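PDB 2EWO: putative agmatine deiminase, which probably catalyses the hydrolytic deimination of agmatine to N-carbamoylputrescine and ammonia, as a member of the guanidine-modifying superfamily. Local coordinates for residues Gly171-Thr176 / Val205-Val210; Phe15-Glu20 / Ile165-Glu170; Glu177-His182 / Asn220-Asp225; Thr9-Gly14 / Tyr201-Lys206; Ala253-Leu258 / Leu269-Met274. All blocks are in the same frame, centred on the assembly; numbering follows the deposited sequence.

Interaction 1 of 5, residues Gly171-Thr176 / Val205-Val210; sequences GTVLVT and VKVLWV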
# COMPACT_ATOMS: atom_id res chain seq x y z
N GLY A 171 44.14 -2.64 2.52
CA GLY A 171 43.86 -3.80 1.69
C GLY A 171 43.60 -5.18 2.27
O GLY A 171 44.23 -6.16 1.86
N THR A 172 42.65 -5.30 3.19
CA THR A 172 42.36 -6.60 3.76
C THR A 172 40.92 -6.68 4.22
O THR A 172 40.39 -5.73 4.79
CB THR A 172 43.27 -6.92 4.96
OG1 THR A 172 44.65 -6.85 4.54
CG2 THR A 172 42.98 -8.31 5.49
N VAL A 173 40.28 -7.81 3.97
CA VAL A 173 38.90 -7.98 4.38
C VAL A 173 38.71 -9.37 4.97
O VAL A 173 39.48 -10.29 4.67
CB VAL A 173 37.95 -7.80 3.18
CG1 VAL A 173 38.25 -8.82 2.10
CG2 VAL A 173 36.51 -7.89 3.64
N LEU A 174 37.71 -9.51 5.83
CA LEU A 174 37.41 -10.79 6.47
C LEU A 174 36.10 -11.40 6.00
O LEU A 174 35.03 -11.04 6.50
CB LEU A 174 37.35 -10.61 7.99
CG LEU A 174 38.68 -10.55 8.74
CD1 LEU A 174 38.45 -10.25 10.22
CD2 LEU A 174 39.40 -11.87 8.56
N VAL A 175 36.16 -12.34 5.05
CA VAL A 175 34.95 -13.00 4.54
C VAL A 175 34.85 -14.42 5.11
O VAL A 175 35.82 -14.96 5.62
CB VAL A 175 34.94 -13.10 3.00
CG1 VAL A 175 35.05 -11.72 2.38
CG2 VAL A 175 36.06 -14.02 2.52
N THR A 176 33.66 -15.01 5.01
CA THR A 176 33.41 -16.36 5.52
C THR A 176 32.99 -17.28 4.36
O THR A 176 31.83 -17.27 3.95
CB THR A 176 32.30 -16.29 6.63
OG1 THR A 176 31.73 -17.58 6.84
CG2 THR A 176 31.22 -15.28 6.24
N VAL A 205 43.76 -5.72 -1.05
CA VAL A 205 44.74 -6.53 -1.76
C VAL A 205 44.85 -7.96 -1.21
O VAL A 205 45.57 -8.79 -1.77
CB VAL A 205 46.14 -5.84 -1.76
CG1 VAL A 205 46.16 -4.69 -2.77
CG2 VAL A 205 46.48 -5.31 -0.37
N LYS A 206 44.13 -8.25 -0.13
CA LYS A 206 44.15 -9.59 0.45
C LYS A 206 42.85 -9.98 1.14
O LYS A 206 42.29 -9.19 1.91
CB LYS A 206 45.29 -9.73 1.46
CG LYS A 206 45.37 -11.13 2.07
CD LYS A 206 46.54 -11.26 3.02
CE LYS A 206 46.71 -12.70 3.48
NZ LYS A 206 47.88 -12.82 4.39
N VAL A 207 42.41 -11.26 0.93
CA VAL A 207 41.14 -11.70 1.53
C VAL A 207 41.37 -12.93 2.41
O VAL A 207 41.81 -13.99 1.93
CB VAL A 207 40.14 -12.04 0.42
CG1 VAL A 207 40.72 -12.96 -0.65
CG2 VAL A 207 38.89 -12.75 0.94
N LEU A 208 41.08 -12.75 3.69
CA LEU A 208 41.21 -13.81 4.72
C LEU A 208 39.92 -14.64 4.76
O LEU A 208 38.83 -14.12 5.00
CB LEU A 208 41.42 -13.18 6.10
CG LEU A 208 42.88 -12.84 6.39
CD1 LEU A 208 43.52 -11.99 5.30
CD2 LEU A 208 43.05 -12.04 7.69
N TRP A 209 40.07 -15.94 4.54
CA TRP A 209 38.91 -16.83 4.45
C TRP A 209 38.71 -17.71 5.69
O TRP A 209 39.25 -18.84 5.76
CB TRP A 209 39.06 -17.78 3.25
CG TRP A 209 38.99 -17.04 1.91
CD1 TRP A 209 40.01 -16.48 1.25
CD2 TRP A 209 37.81 -16.85 1.15
NE1 TRP A 209 39.47 -15.93 0.05
CE2 TRP A 209 38.18 -16.15 0.01
CE3 TRP A 209 36.47 -17.20 1.33
CZ2 TRP A 209 37.28 -15.80 -1.00
CZ3 TRP A 209 35.56 -16.83 0.32
CH2 TRP A 209 35.95 -16.16 -0.79
N VAL A 210 37.93 -17.17 6.63
CA VAL A 210 37.52 -17.95 7.80
C VAL A 210 36.67 -19.01 7.26
O VAL A 210 36.11 -18.90 6.16
CB VAL A 210 36.74 -17.15 8.81
CG1 VAL A 210 36.09 -18.04 9.88
CG2 VAL A 210 37.62 -16.16 9.57
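Val175 lays its CG2 methyl on the indole of Trp209, a CH-pi contact in which Val175 CG2 sits 3.5 Å from the centroid of the six-membered ring and 15° from its normal. With chi1 at -58°, CG1 lies opposite the carbonyl carbon and CG2 between N and C, on the side of the ring. Val207 CG2 comes over the same indole face and meets Val175 CG2 at 3.5 Å. Leu174 and Leu208 occupy the reverse side of the sheet, where Leu174 CD2 rests on Leu208 CB at 3.4 Å, and Leu208 CD1 reaches back to Thr172 CG2 at 3.7 Å. Between these two layers, strands 172-176 and 206-210 run parallel and in register, Leu208 N bonding to Val173 O (3.1 Å) and Val175 N to Leu208 O (3.2 Å). They are joined by a beta-alpha-beta crossover through helix 191-202, in a three-stranded mixed sheet consistent with a blade of the pentein fold. That helix covers the valine face: Leu198 touches Val175, and Glu195 OE2 accepts a hydrogen bond from Trp209 NE1, while Lys191 makes a cation-pi contact with the indole. At the far end Thr176 OG1 bonds to Gly221 O.

Interaction 2 of 5, residues Phe15-Glu20 / Ile165-Glu170; sequences FRMPGE and IHVDGE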
# COMPACT_ATOMS: atom_id res chain seq x y z
N PHE A 15 39.08 4.73 -4.27
CA PHE A 15 38.19 4.74 -3.11
C PHE A 15 38.40 3.44 -2.35
O PHE A 15 38.91 2.47 -2.91
CB PHE A 15 36.72 4.87 -3.53
CG PHE A 15 36.35 6.24 -4.01
CD1 PHE A 15 36.88 6.74 -5.20
CD2 PHE A 15 35.45 7.03 -3.30
CE1 PHE A 15 36.52 8.00 -5.68
CE2 PHE A 15 35.08 8.29 -3.76
CZ PHE A 15 35.62 8.78 -4.96
N ARG A 16 38.01 3.43 -1.08
CA ARG A 16 38.19 2.26 -0.23
C ARG A 16 37.28 2.27 0.98
O ARG A 16 37.15 3.29 1.66
CB ARG A 16 39.64 2.19 0.27
CG ARG A 16 40.18 3.54 0.76
CD ARG A 16 41.49 3.42 1.52
NE ARG A 16 41.29 3.07 2.93
CZ ARG A 16 40.82 3.91 3.85
NH1 ARG A 16 40.52 5.15 3.53
NH2 ARG A 16 40.64 3.49 5.10
N MSE A 17 36.65 1.13 1.25
CA MSE A 17 35.78 1.03 2.42
C MSE A 17 36.69 1.23 3.62
O MSE A 17 37.56 0.39 3.89
CB MSE A 17 35.12 -0.34 2.48
CG MSE A 17 34.35 -0.58 3.78
SE MSE A 17 33.50 -2.34 3.93
CE MSE A 17 32.07 -1.93 5.20
N PRO A 18 36.51 2.34 4.36
CA PRO A 18 37.29 2.69 5.55
C PRO A 18 36.86 1.82 6.71
O PRO A 18 35.72 1.37 6.74
CB PRO A 18 36.91 4.14 5.77
CG PRO A 18 35.44 4.08 5.51
CD PRO A 18 35.39 3.29 4.20
N GLY A 19 37.76 1.61 7.66
CA GLY A 19 37.44 0.79 8.81
C GLY A 19 36.23 1.26 9.59
O GLY A 19 36.04 2.46 9.82
N GLU A 20 35.42 0.30 10.02
CA GLU A 20 34.22 0.60 10.78
C GLU A 20 34.48 1.56 11.93
O GLU A 20 33.64 2.40 12.27
CB GLU A 20 33.62 -0.71 11.32
CG GLU A 20 32.19 -0.57 11.81
CD GLU A 20 31.48 -1.92 11.95
OE1 GLU A 20 31.37 -2.65 10.93
OE2 GLU A 20 31.04 -2.24 13.09
N ILE A 165 31.10 -9.29 5.52
CA ILE A 165 32.47 -8.89 5.29
C ILE A 165 32.90 -7.79 6.26
O ILE A 165 32.16 -6.84 6.52
CB ILE A 165 32.65 -8.40 3.85
CG1 ILE A 165 31.65 -7.28 3.56
CG2 ILE A 165 32.44 -9.55 2.89
CD1 ILE A 165 32.04 -6.40 2.40
N HIS A 166 34.10 -7.95 6.81
CA HIS A 166 34.68 -6.99 7.74
C HIS A 166 36.01 -6.54 7.18
O HIS A 166 36.82 -7.35 6.72
CB HIS A 166 34.89 -7.62 9.11
CG HIS A 166 33.69 -7.53 10.01
ND1 HIS A 166 33.05 -6.33 10.28
CD2 HIS A 166 33.04 -8.47 10.73
CE1 HIS A 166 32.07 -6.55 11.14
NE2 HIS A 166 32.04 -7.84 11.42
N VAL A 167 36.23 -5.23 7.23
CA VAL A 167 37.44 -4.64 6.67
C VAL A 167 38.26 -3.78 7.63
O VAL A 167 37.74 -3.22 8.59
CB VAL A 167 37.08 -3.78 5.44
CG1 VAL A 167 38.33 -3.39 4.68
CG2 VAL A 167 36.12 -4.53 4.55
N ASP A 168 39.55 -3.69 7.34
CA ASP A 168 40.46 -2.88 8.12
C ASP A 168 41.01 -1.84 7.13
O ASP A 168 41.18 -2.12 5.94
CB ASP A 168 41.60 -3.74 8.71
CG ASP A 168 42.62 -4.20 7.67
OD1 ASP A 168 42.27 -4.99 6.77
OD2 ASP A 168 43.79 -3.78 7.76
N GLY A 169 41.25 -0.63 7.63
CA GLY A 169 41.76 0.44 6.78
C GLY A 169 42.48 0.01 5.51
O GLY A 169 42.09 0.41 4.41
N GLU A 170 43.52 -0.82 5.64
CA GLU A 170 44.30 -1.25 4.48
C GLU A 170 43.95 -2.59 3.84
O GLU A 170 43.54 -3.53 4.51
CB GLU A 170 45.80 -1.22 4.80
CG GLU A 170 46.18 -1.64 6.22
CD GLU A 170 46.21 -0.47 7.20
OE1 GLU A 170 45.14 0.16 7.42
OE2 GLU A 170 47.29 -0.17 7.75
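Arg16 reaches across to the turn of a beta hairpin, formed by strands 165-168 and 172-176, and donates from Arg16 NE to Gly169 O at 3.1 Å. The bond is fairly straight, 162° at the hydrogen. Its oxygen lies 6° from the guanidinium plane, whereas the donor is tilted from the carbonyl plane by 29°. Arg16 NH2 adds a weak second bond to Gly169 O at 3.5 Å, so the carbonyl is held at one edge of the guanidinium. The group has further partners: NH1 forms a salt bridge with Asp109, and NH2 one with Glu22, whose OE2 also accepts a hydrogen bond from Gly19 N. Two carboxylates and a carbonyl thus restrict the rotation of Arg16 and link the loop of residues 15-20 to the hairpin. On the hairpin side, the carboxylate of Glu170 turns from this contact to a salt bridge with Arg267. Glu20 OE1 approaches the edge of the His166 ring in its plane, 4.0 Å from His166 CE1, while the ring of His360 meets that of His166. Beside these polar pairs the extended selenomethionine side chain of Met17 crosses Val167, bringing Met17 SE to 3.5 Å from Val167 CG2.

Interaction 3 of 5, residues Glu177-His182 / Asn220-Asp225; sequences EMCLLH and NGHIDD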
# COMPACT_ATOMS: atom_id res chain seq x y z
N GLU A 177 33.91 -18.09 3.83
CA GLU A 177 33.61 -18.96 2.68
C GLU A 177 32.35 -19.82 2.78
O GLU A 177 31.76 -20.15 1.75
CB GLU A 177 34.81 -19.84 2.35
CG GLU A 177 35.33 -20.65 3.52
CD GLU A 177 36.73 -21.19 3.30
OE1 GLU A 177 37.12 -21.42 2.12
OE2 GLU A 177 37.44 -21.39 4.32
N MSE A 178 31.95 -20.18 3.99
CA MSE A 178 30.74 -21.00 4.15
C MSE A 178 29.49 -20.22 3.69
O MSE A 178 28.40 -20.78 3.58
CB MSE A 178 30.58 -21.42 5.61
CG MSE A 178 29.41 -22.37 5.86
SE MSE A 178 28.09 -21.67 7.11
CE MSE A 178 28.24 -23.03 8.50
N CYS A 179 29.67 -18.93 3.42
CA CYS A 179 28.59 -18.06 2.97
C CYS A 179 28.83 -17.53 1.56
O CYS A 179 28.04 -17.79 0.66
CB CYS A 179 28.41 -16.89 3.93
SG CYS A 179 27.36 -15.58 3.32
N LEU A 180 29.92 -16.79 1.36
CA LEU A 180 30.20 -16.23 0.05
C LEU A 180 30.28 -17.27 -1.06
O LEU A 180 30.14 -16.93 -2.23
CB LEU A 180 31.51 -15.44 0.07
CG LEU A 180 31.68 -14.28 1.05
CD1 LEU A 180 32.55 -13.24 0.37
CD2 LEU A 180 30.34 -13.66 1.45
N LEU A 181 30.53 -18.52 -0.69
CA LEU A 181 30.64 -19.62 -1.66
C LEU A 181 29.37 -20.45 -1.74
O LEU A 181 29.20 -21.25 -2.66
CB LEU A 181 31.81 -20.53 -1.30
CG LEU A 181 33.14 -20.28 -2.02
CD1 LEU A 181 33.52 -18.81 -1.92
CD2 LEU A 181 34.22 -21.16 -1.42
N HIS A 182 28.48 -20.25 -0.77
CA HIS A 182 27.21 -20.96 -0.72
C HIS A 182 26.62 -20.97 -2.13
O HIS A 182 26.76 -20.01 -2.88
CB HIS A 182 26.26 -20.25 0.27
CG HIS A 182 25.16 -21.12 0.79
ND1 HIS A 182 24.10 -21.53 0.02
CD2 HIS A 182 24.95 -21.66 2.02
CE1 HIS A 182 23.28 -22.27 0.74
NE2 HIS A 182 23.78 -22.37 1.96
N ASN A 220 23.57 -17.99 6.50
CA ASN A 220 24.51 -18.90 5.85
C ASN A 220 25.93 -18.66 6.30
O ASN A 220 26.87 -18.69 5.51
CB ASN A 220 24.43 -18.77 4.33
CG ASN A 220 23.09 -19.20 3.79
OD1 ASN A 220 22.56 -20.23 4.21
ND2 ASN A 220 22.54 -18.42 2.86
N GLY A 221 26.07 -18.40 7.60
CA GLY A 221 27.38 -18.18 8.18
C GLY A 221 28.08 -16.87 7.90
O GLY A 221 29.19 -16.85 7.36
N HIS A 222 27.45 -15.76 8.26
CA HIS A 222 28.06 -14.46 8.06
C HIS A 222 29.24 -14.34 9.03
O HIS A 222 29.25 -14.99 10.08
CB HIS A 222 27.06 -13.35 8.35
CG HIS A 222 26.20 -12.98 7.18
ND1 HIS A 222 25.23 -12.00 7.26
CD2 HIS A 222 26.20 -13.41 5.90
CE1 HIS A 222 24.67 -11.85 6.07
NE2 HIS A 222 25.24 -12.70 5.23
N ILE A 223 30.21 -13.50 8.69
CA ILE A 223 31.39 -13.31 9.54
C ILE A 223 31.17 -12.27 10.64
O ILE A 223 31.91 -12.26 11.63
CB ILE A 223 32.62 -12.90 8.69
CG1 ILE A 223 33.90 -13.18 9.47
CG2 ILE A 223 32.57 -11.42 8.36
CD1 ILE A 223 35.13 -13.15 8.61
N ASP A 224 30.17 -11.42 10.47
CA ASP A 224 29.87 -10.38 11.45
C ASP A 224 29.22 -10.96 12.70
O ASP A 224 28.54 -10.27 13.45
CB ASP A 224 28.98 -9.29 10.82
CG ASP A 224 27.51 -9.68 10.77
OD1 ASP A 224 27.22 -10.89 10.81
OD2 ASP A 224 26.65 -8.78 10.67
N ASP A 225 29.44 -12.26 12.91
CA ASP A 225 28.90 -12.95 14.07
C ASP A 225 30.04 -13.62 14.84
O ASP A 225 29.98 -13.79 16.06
CB ASP A 225 27.87 -14.01 13.62
CG ASP A 225 26.44 -13.47 13.56
OD1 ASP A 225 26.21 -12.44 12.89
OD2 ASP A 225 25.54 -14.07 14.19
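Cys179 points from the short helix 177-180 straight at the loop of residues 220-225. Cys179 CB lies 3.5 Å from Gly221 O, and SG, set opposite the backbone N by a chi1 of 168°, continues to the imidazole of His222. There Cys179 SG meets the ring at its edge, 3.6 Å from His222 CD2 and practically in the ring plane, 89° off the normal. This loop carries a Gly-His-x-Asp sequence, a pattern found at the active site of the guanidine-modifying superfamily, and the contact probably borders the catalytic pocket. The ring of Trp123 also meets His222, with the two planes inclined by about 60°. Met178 on the helix and His182 just after it extend the contact. The bent selenomethionine side chain of Met178 brings Met178 SE to 3.7 Å from Gly221 CA, where the glycine leaves room for the selenium. His182 offers a face of its ring to the side-chain amide of Asn220, with His182 CD2 3.6 Å from Asn220 CG and the planes 31° apart. The His182 ring is itself fixed by a hydrogen bond between ND1 and Ser184 N.

Interaction 4 of 5, residues Thr9-Gly14 / Tyr201-Lys206; sequences TPKQDG and YLNCVK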
# COMPACT_ATOMS: atom_id res chain seq x y z
N THR A 9 36.01 0.83 -11.46
CA THR A 9 35.83 0.28 -10.13
C THR A 9 36.52 1.13 -9.07
O THR A 9 37.52 1.80 -9.35
CB THR A 9 36.39 -1.15 -10.04
OG1 THR A 9 35.93 -1.76 -8.83
CG2 THR A 9 37.91 -1.12 -10.03
N PRO A 10 36.00 1.10 -7.83
CA PRO A 10 36.57 1.87 -6.72
C PRO A 10 38.10 1.81 -6.63
O PRO A 10 38.75 2.79 -6.27
CB PRO A 10 35.89 1.26 -5.50
CG PRO A 10 34.54 0.94 -6.02
CD PRO A 10 34.85 0.31 -7.36
N LYS A 11 38.68 0.65 -6.96
CA LYS A 11 40.13 0.48 -6.91
C LYS A 11 40.79 1.47 -7.86
O LYS A 11 41.75 2.14 -7.50
CB LYS A 11 40.53 -0.94 -7.30
CG LYS A 11 42.04 -1.20 -7.29
CD LYS A 11 42.42 -2.50 -8.00
CE LYS A 11 42.02 -3.73 -7.20
NZ LYS A 11 42.88 -3.92 -6.00
N GLN A 12 40.26 1.56 -9.08
CA GLN A 12 40.81 2.46 -10.08
C GLN A 12 40.46 3.90 -9.73
O GLN A 12 41.29 4.80 -9.89
CB GLN A 12 40.21 2.14 -11.44
CG GLN A 12 40.07 0.67 -11.68
CD GLN A 12 38.95 0.37 -12.65
OE1 GLN A 12 38.60 -0.79 -12.87
NE2 GLN A 12 38.40 1.41 -13.26
N ASP A 13 39.23 4.11 -9.28
CA ASP A 13 38.74 5.44 -8.92
C ASP A 13 39.38 6.01 -7.65
O ASP A 13 39.18 7.18 -7.32
CB ASP A 13 37.22 5.41 -8.76
CG ASP A 13 36.50 5.24 -10.08
OD1 ASP A 13 36.96 4.43 -10.91
OD2 ASP A 13 35.46 5.91 -10.29
N GLY A 14 40.14 5.18 -6.95
CA GLY A 14 40.80 5.63 -5.74
C GLY A 14 39.88 5.76 -4.53
O GLY A 14 39.88 6.79 -3.86
N TYR A 201 36.00 -3.59 -5.32
CA TYR A 201 35.00 -2.73 -4.73
C TYR A 201 35.27 -2.35 -3.27
O TYR A 201 34.55 -1.53 -2.68
CB TYR A 201 33.63 -3.38 -4.88
CG TYR A 201 33.24 -3.57 -6.34
CD1 TYR A 201 32.95 -2.46 -7.14
CD2 TYR A 201 33.18 -4.83 -6.91
CE1 TYR A 201 32.61 -2.62 -8.49
CE2 TYR A 201 32.85 -5.00 -8.26
CZ TYR A 201 32.56 -3.89 -9.04
OH TYR A 201 32.21 -4.06 -10.36
N LEU A 202 36.30 -2.96 -2.69
CA LEU A 202 36.69 -2.69 -1.31
C LEU A 202 38.11 -2.14 -1.27
O LEU A 202 38.49 -1.42 -0.35
CB LEU A 202 36.59 -3.97 -0.48
CG LEU A 202 35.25 -4.27 0.19
CD1 LEU A 202 34.12 -3.96 -0.77
CD2 LEU A 202 35.21 -5.72 0.64
N ASN A 203 38.89 -2.49 -2.29
CA ASN A 203 40.28 -2.08 -2.40
C ASN A 203 41.12 -2.86 -1.40
O ASN A 203 42.00 -2.32 -0.75
CB ASN A 203 40.41 -0.58 -2.16
CG ASN A 203 41.14 0.12 -3.29
OD1 ASN A 203 41.31 1.34 -3.27
ND2 ASN A 203 41.58 -0.65 -4.28
N CYS A 204 40.82 -4.15 -1.28
CA CYS A 204 41.53 -5.05 -0.38
C CYS A 204 42.46 -5.95 -1.17
O CYS A 204 42.00 -6.84 -1.89
CB CYS A 204 40.53 -5.91 0.40
SG CYS A 204 39.44 -5.03 1.55
N VAL A 205 43.76 -5.72 -1.05
CA VAL A 205 44.74 -6.53 -1.76
C VAL A 205 44.85 -7.96 -1.21
O VAL A 205 45.57 -8.79 -1.77
CB VAL A 205 46.14 -5.84 -1.76
CG1 VAL A 205 46.16 -4.69 -2.77
CG2 VAL A 205 46.48 -5.31 -0.37
N LYS A 206 44.13 -8.25 -0.13
CA LYS A 206 44.15 -9.59 0.45
C LYS A 206 42.85 -9.98 1.14
O LYS A 206 42.29 -9.19 1.91
CB LYS A 206 45.29 -9.73 1.46
CG LYS A 206 45.37 -11.13 2.07
CD LYS A 206 46.54 -11.26 3.02
CE LYS A 206 46.71 -12.70 3.48
NZ LYS A 206 47.88 -12.82 4.39
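A chi1 of -167° turns Thr9 OG1 opposite its own nitrogen and over the ring of Tyr201, whose CG, at a chi1 of -62°, lies beside the backbone N. Thr9 OG1 stands over one face near the rim, 3.4 Å from Tyr201 CE1, with the two side chains crossing at about a right angle. Its hydrogen bond goes to a neighbour of the tyrosine, Asp200 O, so one atom both lies over the ring's rim and ties down the backbone. Pro10 follows: Pro10 CD comes obliquely to Tyr201 CD1 at 3.4 Å, and Pro10 CG lies 3.9 Å from Tyr201 CA. The short, weakly bonded helix 10-13 is thereby laid against the C-terminal end of helix 191-202, the helix that crosses over from strand 172-176 to strand 206-210. The backbones of Lys11 and Asp200 are also hydrogen-bonded. Lys11 folds its chain twice near the tip, at chi3 and chi4, which takes NZ to a weak bond with Lys199 O; an ammonium group among the last carbonyls of a helix would be expected to be electrostatically favourable. Asn203, which leaves the helix with positive phi, crosses the base of the lysine at a slant, its CG 3.8 Å from Lys11 CA. Further in, the Tyr201 side chain reaches strands 113-119 and 152-155, touching Val116 and Thr155.

Interaction 5 of 5, residues Ala253-Leu258 / Leu269-Met274; sequences AAYDFL and LKVHKM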
# COMPACT_ATOMS: atom_id res chain seq x y z
N ALA A 253 37.92 -23.08 15.76
CA ALA A 253 38.41 -23.27 14.39
C ALA A 253 38.74 -21.92 13.78
O ALA A 253 39.66 -21.79 12.96
CB ALA A 253 37.36 -23.98 13.55
N ALA A 254 37.97 -20.91 14.18
CA ALA A 254 38.15 -19.56 13.69
C ALA A 254 39.35 -18.92 14.36
O ALA A 254 40.19 -18.30 13.70
CB ALA A 254 36.90 -18.73 13.98
N TYR A 255 39.43 -19.09 15.68
CA TYR A 255 40.52 -18.53 16.47
C TYR A 255 41.87 -19.04 15.98
O TYR A 255 42.83 -18.26 15.85
CB TYR A 255 40.31 -18.88 17.95
CG TYR A 255 41.18 -18.09 18.89
CD1 TYR A 255 42.58 -18.14 18.80
CD2 TYR A 255 40.62 -17.29 19.89
CE1 TYR A 255 43.39 -17.41 19.67
CE2 TYR A 255 41.42 -16.56 20.76
CZ TYR A 255 42.81 -16.62 20.64
OH TYR A 255 43.63 -15.92 21.50
N ASP A 256 41.95 -20.33 15.71
CA ASP A 256 43.18 -20.93 15.23
C ASP A 256 43.55 -20.34 13.87
O ASP A 256 44.72 -20.07 13.60
CB ASP A 256 43.02 -22.45 15.13
CG ASP A 256 42.71 -23.08 16.47
OD1 ASP A 256 43.43 -22.77 17.45
OD2 ASP A 256 41.75 -23.89 16.55
N PHE A 257 42.54 -20.13 13.03
CA PHE A 257 42.75 -19.56 11.71
C PHE A 257 43.22 -18.12 11.79
O PHE A 257 44.17 -17.71 11.11
CB PHE A 257 41.46 -19.58 10.90
CG PHE A 257 41.56 -18.85 9.61
CD1 PHE A 257 42.12 -19.46 8.49
CD2 PHE A 257 41.10 -17.54 9.49
CE1 PHE A 257 42.21 -18.79 7.28
CE2 PHE A 257 41.19 -16.85 8.28
CZ PHE A 257 41.75 -17.48 7.17
N LEU A 258 42.53 -17.34 12.62
CA LEU A 258 42.83 -15.93 12.81
C LEU A 258 44.25 -15.71 13.31
O LEU A 258 45.05 -15.03 12.65
CB LEU A 258 41.84 -15.34 13.82
CG LEU A 258 40.70 -14.48 13.26
CD1 LEU A 258 40.09 -15.15 12.03
CD2 LEU A 258 39.66 -14.27 14.36
N LEU A 269 48.06 -10.79 13.27
CA LEU A 269 46.78 -10.39 13.83
C LEU A 269 46.66 -10.64 15.33
O LEU A 269 46.48 -11.77 15.77
CB LEU A 269 45.63 -11.08 13.10
CG LEU A 269 45.14 -10.39 11.83
CD1 LEU A 269 46.24 -10.32 10.79
CD2 LEU A 269 43.95 -11.15 11.30
N LYS A 270 46.76 -9.56 16.10
CA LYS A 270 46.65 -9.65 17.54
C LYS A 270 45.21 -10.02 17.89
O LYS A 270 44.41 -9.16 18.24
CB LYS A 270 47.01 -8.30 18.17
CG LYS A 270 46.95 -8.30 19.68
CD LYS A 270 47.16 -6.91 20.23
CE LYS A 270 47.28 -6.94 21.75
NZ LYS A 270 46.10 -7.58 22.38
N VAL A 271 44.89 -11.31 17.78
CA VAL A 271 43.54 -11.81 18.06
C VAL A 271 43.06 -11.56 19.50
O VAL A 271 43.80 -11.78 20.45
CB VAL A 271 43.46 -13.34 17.80
CG1 VAL A 271 42.03 -13.82 17.97
CG2 VAL A 271 44.00 -13.66 16.42
N HIS A 272 41.82 -11.11 19.66
CA HIS A 272 41.29 -10.90 21.01
C HIS A 272 40.29 -11.98 21.36
O HIS A 272 40.10 -12.92 20.59
CB HIS A 272 40.62 -9.53 21.15
CG HIS A 272 41.58 -8.40 21.30
ND1 HIS A 272 41.25 -7.22 21.92
CD2 HIS A 272 42.86 -8.26 20.89
CE1 HIS A 272 42.28 -6.40 21.89
NE2 HIS A 272 43.27 -7.01 21.26
N LYS A 273 39.66 -11.84 22.51
CA LYS A 273 38.71 -12.84 22.93
C LYS A 273 37.40 -12.28 23.47
O LYS A 273 37.38 -11.53 24.45
CB LYS A 273 39.33 -13.77 23.98
CG LYS A 273 40.23 -14.85 23.41
CD LYS A 273 40.57 -15.87 24.48
CE LYS A 273 41.50 -16.96 23.98
NZ LYS A 273 41.76 -17.97 25.05
N MSE A 274 36.31 -12.65 22.80
CA MSE A 274 34.97 -12.23 23.20
C MSE A 274 34.36 -13.48 23.82
O MSE A 274 34.84 -14.59 23.58
CB MSE A 274 34.17 -11.80 21.96
CG MSE A 274 32.78 -11.21 22.25
SE MSE A 274 32.83 -9.47 23.18
CE MSE A 274 33.66 -8.42 21.76
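Val271 divides its two methyls between Tyr255 and Leu258, one turn apart on helix 248-259. Val271 CG1, placed opposite the backbone N by a chi1 of -175°, sits over the centre of the Tyr255 ring, 4.0 Å from the centroid and 12° off the normal, a CH-pi contact on the ring face. Val271 CG2 meets the helix directly, 3.7 Å from Leu258 C and 3.8 Å from Leu258 CB. Leu269 CB comes up to Leu258 O at 4.0 Å. This end of the contact is the more buried, for behind it Leu258 touches Cys237 and Val210, while Leu269 touches Val235 and Leu208. The other end is more open. Lys273 is exposed, and its extended chain crosses the tyrosine at about a right angle: Lys273 CG lies in the ring plane at the edge, 3.4 Å from Tyr255 CE2, and Lys273 CE passes 3.4 Å from Tyr255 OH. Here the aliphatic part of a lysine does the packing, and no hydrogen bond joins the two segments anywhere. Tyr239 meets the tyrosine ring as well, the planes at about 60°, and also touches Lys273. Helix and strand together form the second half of a beta-alpha-beta unit, in which strand 234-237 leads through helix 248-259 to the short, weakly bonded parallel strand 270-271.

How the interactions relate
Interactions 1 and 3 are the buried contacts, the first made by backbone hydrogen bonds between parallel strands with apolar faces, the second by sulfur, selenium and ring contacts without a clear hydrogen bond. Interactions 2, 4 and 5 are only partly buried and more mixed: arginine bonding to a hairpin in 2, hydroxyl and proline against tyrosine in 4, valine against tyrosine in 5. Strand 172-176 joins interaction 1 to interaction 2 through its neighbour 165-168, and to interaction 3 by running into helix 177-180. The segments of interactions 1 and 4 overlap at Val205 and Lys206, and Cys204 and Leu202 pack on Val173. Interaction 5 belongs to another sheet, yet Phe257, Leu258 and Leu269 pack on strand 206-210.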